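Local coordinates for intimin (Escherichia coli O127:H6 str. E2348/69, PDB 6TQD), which is an adhesin of attaching and effacing bacteria, whose extended D00-D0 passenger region probably carries the receptor-binding tip away from the bacterial surface, at residues A[6-11]-A[26-31]; A[30-35]-A[83-88]. All coordinates share one frame; numbering follows the deposited sequence.

Contact 1. Residues A[6-11]-A[26-31]; sequences LSLNIP and LIVKSK. With NA (sodium ion), chain I.
Ser7 and Asn9 of 6-11 reach Ile27 of the partner strand through one shared water on the outer face of the sheet. Ser7 OG, turned between its backbone N and carbonyl carbon (chi1 69°), donates to this water, which in turn donates to Asn9 OD1 and, at 2.9 Å, to Ile27 O. That carbonyl is thus gripped twice, because it also accepts from Asn9 N. The main chains run antiparallel, their axes at 176°, and pair through two rings of bonds: Ser7 and Lys29 exchange N-H and C=O, the shorter bond being Ser7 N to Lys29 O at 2.9 Å, and Asn9 and Ile27 do the same. This is the edge pair of a four-stranded sheet, with strand 6-9 outermost, in a two-sheet beta sandwich, consistent with an Ig-like fold. On the inner face a branch of each side chain meets the other where Leu8 CD1 lies 3.8 Å from Val28 CG2, the side chains crossing obliquely, while the Leu6 methyl CD1 rests 3.7 Å from the Ser30 CB methylene. Leu8 also touches Ala81 and Val94 of the facing sheet. Past the strand, Ile10 and Leu26 lie side by side and point the same way, Ile10 CG1 being 3.8 Å from Leu26 CD2. Where the chain leaves the sheet, Ile10 O coordinates the sodium ion at 2.4 Å; four waters complete the ligands found, one of them weakly bonded to Pro11 O.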
loop_
_atom_site.group_PDB
_atom_site.type_symbol
_atom_site.label_atom_id
_atom_site.label_comp_id
_atom_site.label_asym_id
_atom_site.label_seq_id
_atom_site.Cartn_x
_atom_site.Cartn_y
_atom_site.Cartn_z
ATOM N N LEU A 6 10.917 29.140 -17.145
ATOM C CA LEU A 6 9.982 28.015 -17.152
ATOM C C LEU A 6 10.281 27.104 -15.977
ATOM O O LEU A 6 11.413 26.624 -15.851
ATOM C CB LEU A 6 10.121 27.238 -18.462
ATOM C CG LEU A 6 9.191 26.047 -18.643
ATOM C CD1 LEU A 6 7.745 26.478 -18.490
ATOM C CD2 LEU A 6 9.441 25.396 -19.997
ATOM N N SER A 7 9.283 26.862 -15.136
ATOM C CA SER A 7 9.430 25.942 -14.014
ATOM C C SER A 7 8.206 25.039 -13.917
ATOM O O SER A 7 7.091 25.416 -14.301
ATOM C CB SER A 7 9.613 26.683 -12.681
ATOM O OG SER A 7 8.433 27.359 -12.292
ATOM N N LEU A 8 8.439 23.818 -13.432
ATOM C CA LEU A 8 7.400 22.835 -13.147
ATOM C C LEU A 8 7.632 22.277 -11.749
ATOM O O LEU A 8 8.746 21.859 -11.418
ATOM C CB LEU A 8 7.475 21.697 -14.161
ATOM C CG LEU A 8 6.558 20.496 -13.925
ATOM C CD1 LEU A 8 5.089 20.886 -14.007
ATOM C CD2 LEU A 8 6.878 19.385 -14.934
ATOM N N ASN A 9 6.590 22.275 -10.929
ATOM C CA ASN A 9 6.624 21.642 -9.620
ATOM C C ASN A 9 5.413 20.735 -9.479
ATOM O O ASN A 9 4.332 21.049 -9.981
ATOM C CB ASN A 9 6.642 22.676 -8.486
ATOM C CG ASN A 9 7.994 23.403 -8.371
ATOM O OD1 ASN A 9 8.301 24.306 -9.153
ATOM N ND2 ASN A 9 8.804 23.014 -7.385
ATOM N N ILE A 10 5.620 19.603 -8.813
ATOM C CA ILE A 10 4.570 18.633 -8.531
ATOM C C ILE A 10 4.468 18.504 -7.023
ATOM O O ILE A 10 5.241 17.783 -6.400
ATOM C CB ILE A 10 4.861 17.279 -9.210
ATOM C CG1 ILE A 10 5.077 17.501 -10.715
ATOM C CG2 ILE A 10 3.715 16.296 -8.933
ATOM C CD1 ILE A 10 5.289 16.237 -11.525
ATOM N N PRO A 11 3.543 19.242 -6.393
ATOM C CA PRO A 11 3.576 19.378 -4.928
ATOM C C PRO A 11 3.200 18.117 -4.184
ATOM O O PRO A 11 3.585 17.979 -3.019
ATOM C CB PRO A 11 2.553 20.487 -4.650
ATOM C CG PRO A 11 1.642 20.459 -5.828
ATOM C CD PRO A 11 2.499 20.088 -6.999
ATOM N N LEU A 26 -0.287 19.811 -11.189
ATOM C CA LEU A 26 0.943 20.406 -11.690
ATOM C C LEU A 26 0.903 21.905 -11.435
ATOM O O LEU A 26 -0.153 22.542 -11.574
ATOM C CB LEU A 26 1.062 20.175 -13.201
ATOM C CG LEU A 26 1.008 18.725 -13.702
ATOM C CD1 LEU A 26 1.132 18.701 -15.230
ATOM C CD2 LEU A 26 2.069 17.874 -13.059
ATOM N N ILE A 27 2.050 22.482 -11.081
ATOM C CA ILE A 27 2.172 23.926 -10.887
ATOM C C ILE A 27 3.240 24.424 -11.854
ATOM O O ILE A 27 4.436 24.170 -11.657
ATOM C CB ILE A 27 2.510 24.292 -9.437
ATOM C CG1 ILE A 27 1.399 23.811 -8.495
ATOM C CG2 ILE A 27 2.685 25.797 -9.296
ATOM C CD1 ILE A 27 1.680 24.039 -7.023
ATOM N N VAL A 28 2.810 25.146 -12.888
ATOM C CA VAL A 28 3.665 25.626 -13.958
ATOM C C VAL A 28 3.788 27.136 -13.856
ATOM O O VAL A 28 2.794 27.837 -13.635
ATOM C CB VAL A 28 3.079 25.249 -15.333
ATOM C CG1 VAL A 28 3.820 25.964 -16.456
ATOM C CG2 VAL A 28 3.104 23.744 -15.533
ATOM N N LYS A 29 5.003 27.636 -14.042
ATOM C CA LYS A 29 5.245 29.061 -14.246
ATOM C C LYS A 29 6.017 29.187 -15.546
ATOM O O LYS A 29 7.078 28.580 -15.693
ATOM C CB LYS A 29 6.052 29.674 -13.102
ATOM C CG LYS A 29 5.363 29.650 -11.745
ATOM C CD LYS A 29 4.038 30.394 -11.760
ATOM C CE LYS A 29 3.536 30.660 -10.345
ATOM N NZ LYS A 29 3.505 29.428 -9.499
ATOM N N SER A 30 5.476 29.962 -16.487
ATOM C CA SER A 30 6.040 30.053 -17.831
ATOM C C SER A 30 5.979 31.492 -18.320
ATOM O O SER A 30 4.891 32.055 -18.463
ATOM C CB SER A 30 5.273 29.158 -18.794
ATOM O OG SER A 30 5.718 29.331 -20.125
ATOM N N LYS A 31 7.146 32.079 -18.574
ATOM C CA LYS A 31 7.191 33.434 -19.126
ATOM C C LYS A 31 6.576 33.496 -20.520
ATOM O O LYS A 31 5.909 34.484 -20.866
ATOM C CB LYS A 31 8.636 33.929 -19.145
ATOM C CG LYS A 31 8.819 35.332 -19.718
ATOM C CD LYS A 31 10.289 35.743 -19.693
ATOM C CE LYS A 31 10.505 37.087 -20.383
ATOM N NZ LYS A 31 11.951 37.447 -20.466
HETATM NA NA NA I . 6.846 16.391 -5.256
HETATM O O HOH W 1 6.697 25.759 -10.873
HETATM O O HOH W 2 5.648 15.883 -3.209
HETATM O O HOH W 3 8.250 14.878 -3.571
HETATM O O HOH W 4 6.165 14.787 -6.653
HETATM O O HOH W 5 8.376 16.379 -7.371
#

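Contact 2. Residues A[30-35]-A[83-88]; sequences SKYGLD and AYDRNG
Asp35 N donates to Tyr84 O at 2.8 Å, and Arg86 N to Gly33 O at 2.9 Å; between these backbone bonds Leu34 and Asp85 form an antiparallel non-hydrogen-bonded pair. Together they bring the start of strand 34-40 against the end of strand 76-85, at one end of the sandwich. A second set of polar contacts comes from the arginine. Its chain bends at chi3 (-76°), bringing NE and NH2 to the same acceptor, Tyr32 O; both bonds are weak, with Arg86 NE 3.0 Å from Tyr32 O. Gly33 CA sits at the edge of the guanidinium, near its plane. The Tyr32 ring is packed by polar groups: the Asn87 amide lies over one face, its plane only 20° from the ring's, with Asn87 ND2 3.5 Å from Tyr32 CG and offset toward the rim. Asp85 OD2 approaches the ring edge, in plane, 3.6 Å from Tyr32 CD2. Apolar contact is slight and is made by Leu34 CD1, which touches Ala83 CB at 3.9 Å. A water links the loops, accepting from Ser30 OG and Tyr32 N and donating to Asp85 OD2 at 2.6 Å. The other carboxylate oxygen, Asp85 OD1, accepts from Asn87 N, which lies above the carboxylate plane, an Asx turn within the type I turn from Asp85 to Gly88; it also accepts from Asn89 N. With donors on both oxygens, the carboxylate of this buried aspartate is probably kept charged, and it ties the 85-88 turn to the loop after Ser30.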
loop_
_atom_site.group_PDB
_atom_site.type_symbol
_atom_site.label_atom_id
_atom_site.label_comp_id
_atom_site.label_asym_id
_atom_site.label_seq_id
_atom_site.Cartn_x
_atom_site.Cartn_y
_atom_site.Cartn_z
ATOM N N SER A 30 5.476 29.962 -16.487
ATOM C CA SER A 30 6.040 30.053 -17.831
ATOM C C SER A 30 5.979 31.492 -18.320
ATOM O O SER A 30 4.891 32.055 -18.463
ATOM C CB SER A 30 5.273 29.158 -18.794
ATOM O OG SER A 30 5.718 29.331 -20.125
ATOM N N LYS A 31 7.146 32.079 -18.574
ATOM C CA LYS A 31 7.191 33.434 -19.126
ATOM C C LYS A 31 6.576 33.496 -20.520
ATOM O O LYS A 31 5.909 34.484 -20.866
ATOM C CB LYS A 31 8.636 33.929 -19.145
ATOM C CG LYS A 31 8.819 35.332 -19.718
ATOM C CD LYS A 31 10.289 35.743 -19.693
ATOM C CE LYS A 31 10.505 37.087 -20.383
ATOM N NZ LYS A 31 11.951 37.447 -20.466
ATOM N N TYR A 32 6.822 32.483 -21.354
ATOM C CA TYR A 32 6.417 32.514 -22.753
ATOM C C TYR A 32 5.136 31.738 -23.043
ATOM O O TYR A 32 4.630 31.812 -24.171
ATOM C CB TYR A 32 7.550 32.003 -23.657
ATOM C CG TYR A 32 8.813 32.800 -23.504
ATOM C CD1 TYR A 32 8.817 34.176 -23.738
ATOM C CD2 TYR A 32 10.008 32.197 -23.151
ATOM C CE1 TYR A 32 9.966 34.915 -23.585
ATOM C CE2 TYR A 32 11.171 32.933 -23.001
ATOM C CZ TYR A 32 11.143 34.297 -23.229
ATOM O OH TYR A 32 12.300 35.040 -23.086
ATOM N N GLY A 33 4.578 31.034 -22.067
ATOM C CA GLY A 33 3.355 30.297 -22.264
ATOM C C GLY A 33 3.577 28.798 -22.360
ATOM O O GLY A 33 4.392 28.328 -23.154
ATOM N N LEU A 34 2.829 28.042 -21.567
ATOM C CA LEU A 34 2.953 26.595 -21.588
ATOM C C LEU A 34 2.439 26.042 -22.909
ATOM O O LEU A 34 1.381 26.450 -23.404
ATOM C CB LEU A 34 2.151 25.990 -20.435
ATOM C CG LEU A 34 2.112 24.460 -20.330
ATOM C CD1 LEU A 34 3.475 23.888 -19.979
ATOM C CD2 LEU A 34 1.058 24.002 -19.316
ATOM N N ASP A 35 3.209 25.127 -23.498
ATOM C CA ASP A 35 2.777 24.404 -24.685
ATOM C C ASP A 35 2.251 23.012 -24.358
ATOM O O ASP A 35 1.185 22.620 -24.850
ATOM C CB ASP A 35 3.928 24.326 -25.701
ATOM C CG ASP A 35 3.523 23.625 -26.989
ATOM O OD1 ASP A 35 2.835 24.254 -27.810
ATOM O OD2 ASP A 35 3.879 22.435 -27.155
ATOM N N ALA A 83 7.753 19.954 -18.631
ATOM C CA ALA A 83 6.946 20.961 -19.308
ATOM C C ALA A 83 7.756 21.623 -20.411
ATOM O O ALA A 83 8.971 21.799 -20.287
ATOM C CB ALA A 83 6.471 22.015 -18.316
ATOM N N TYR A 84 7.074 21.983 -21.507
ATOM C CA TYR A 84 7.671 22.759 -22.579
ATOM C C TYR A 84 6.847 24.023 -22.798
ATOM O O TYR A 84 5.603 23.983 -22.751
ATOM C CB TYR A 84 7.690 22.011 -23.912
ATOM C CG TYR A 84 8.714 20.911 -24.000
ATOM C CD1 TYR A 84 8.475 19.686 -23.426
ATOM C CD2 TYR A 84 9.917 21.095 -24.674
ATOM C CE1 TYR A 84 9.395 18.669 -23.505
ATOM C CE2 TYR A 84 10.850 20.075 -24.761
ATOM C CZ TYR A 84 10.572 18.860 -24.174
ATOM O OH TYR A 84 11.473 17.807 -24.235
ATOM N N ASP A 85 7.533 25.121 -23.100
ATOM C CA ASP A 85 6.858 26.372 -23.439
ATOM C C ASP A 85 6.735 26.513 -24.954
ATOM O O ASP A 85 7.209 25.683 -25.731
ATOM C CB ASP A 85 7.529 27.572 -22.769
ATOM C CG ASP A 85 8.898 27.915 -23.337
ATOM O OD1 ASP A 85 9.237 27.461 -24.446
ATOM O OD2 ASP A 85 9.631 28.671 -22.659
ATOM N N ARG A 86 6.080 27.595 -25.373
ATOM C CA ARG A 86 5.819 27.825 -26.797
ATOM C C ARG A 86 7.067 28.120 -27.608
ATOM O O ARG A 86 6.987 28.081 -28.842
ATOM C CB ARG A 86 4.806 28.961 -26.963
ATOM C CG ARG A 86 3.368 28.538 -26.727
ATOM C CD ARG A 86 2.396 29.693 -26.958
ATOM N NE ARG A 86 2.393 30.650 -25.855
ATOM C CZ ARG A 86 1.603 31.718 -25.788
ATOM N NH1 ARG A 86 0.749 31.975 -26.770
ATOM N NH2 ARG A 86 1.668 32.529 -24.740
ATOM N N ASN A 87 8.199 28.426 -26.964
ATOM C CA ASN A 87 9.478 28.648 -27.628
ATOM C C ASN A 87 10.333 27.389 -27.682
ATOM O O ASN A 87 11.440 27.430 -28.226
ATOM C CB ASN A 87 10.272 29.731 -26.898
ATOM C CG ASN A 87 9.668 31.119 -27.057
ATOM O OD1 ASN A 87 8.572 31.274 -27.600
ATOM N ND2 ASN A 87 10.391 32.131 -26.602
ATOM N N GLY A 88 9.864 26.288 -27.109
ATOM C CA GLY A 88 10.624 25.056 -27.118
ATOM C C GLY A 88 11.528 24.840 -25.928
ATOM O O GLY A 88 12.229 23.825 -25.898
HETATM O O HOH W 6 8.371 29.906 -20.752
#

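Contact 1 and contact 2 have centres about 10 Å apart at the end of the N-terminal sandwich remote from the second domain, and share Ser30 and Lys31. Along the chain, strand 6-9 comes first, then strand 21-30 on which contact 1 forms; the loop after Ser30 crosses to strand 34-40 in the other sheet, where contact 2 meets the end of strand 76-85. Contact 1 thus lies within one sheet and contact 2 within the facing one. The two touch through the interior: Leu6 CD2 packs 3.6 Å from Ala83 O, and Leu8 CD2 lies 3.8 Å from Ala83 N. The two sheets are therefore packed together at this end of the N-terminal domain.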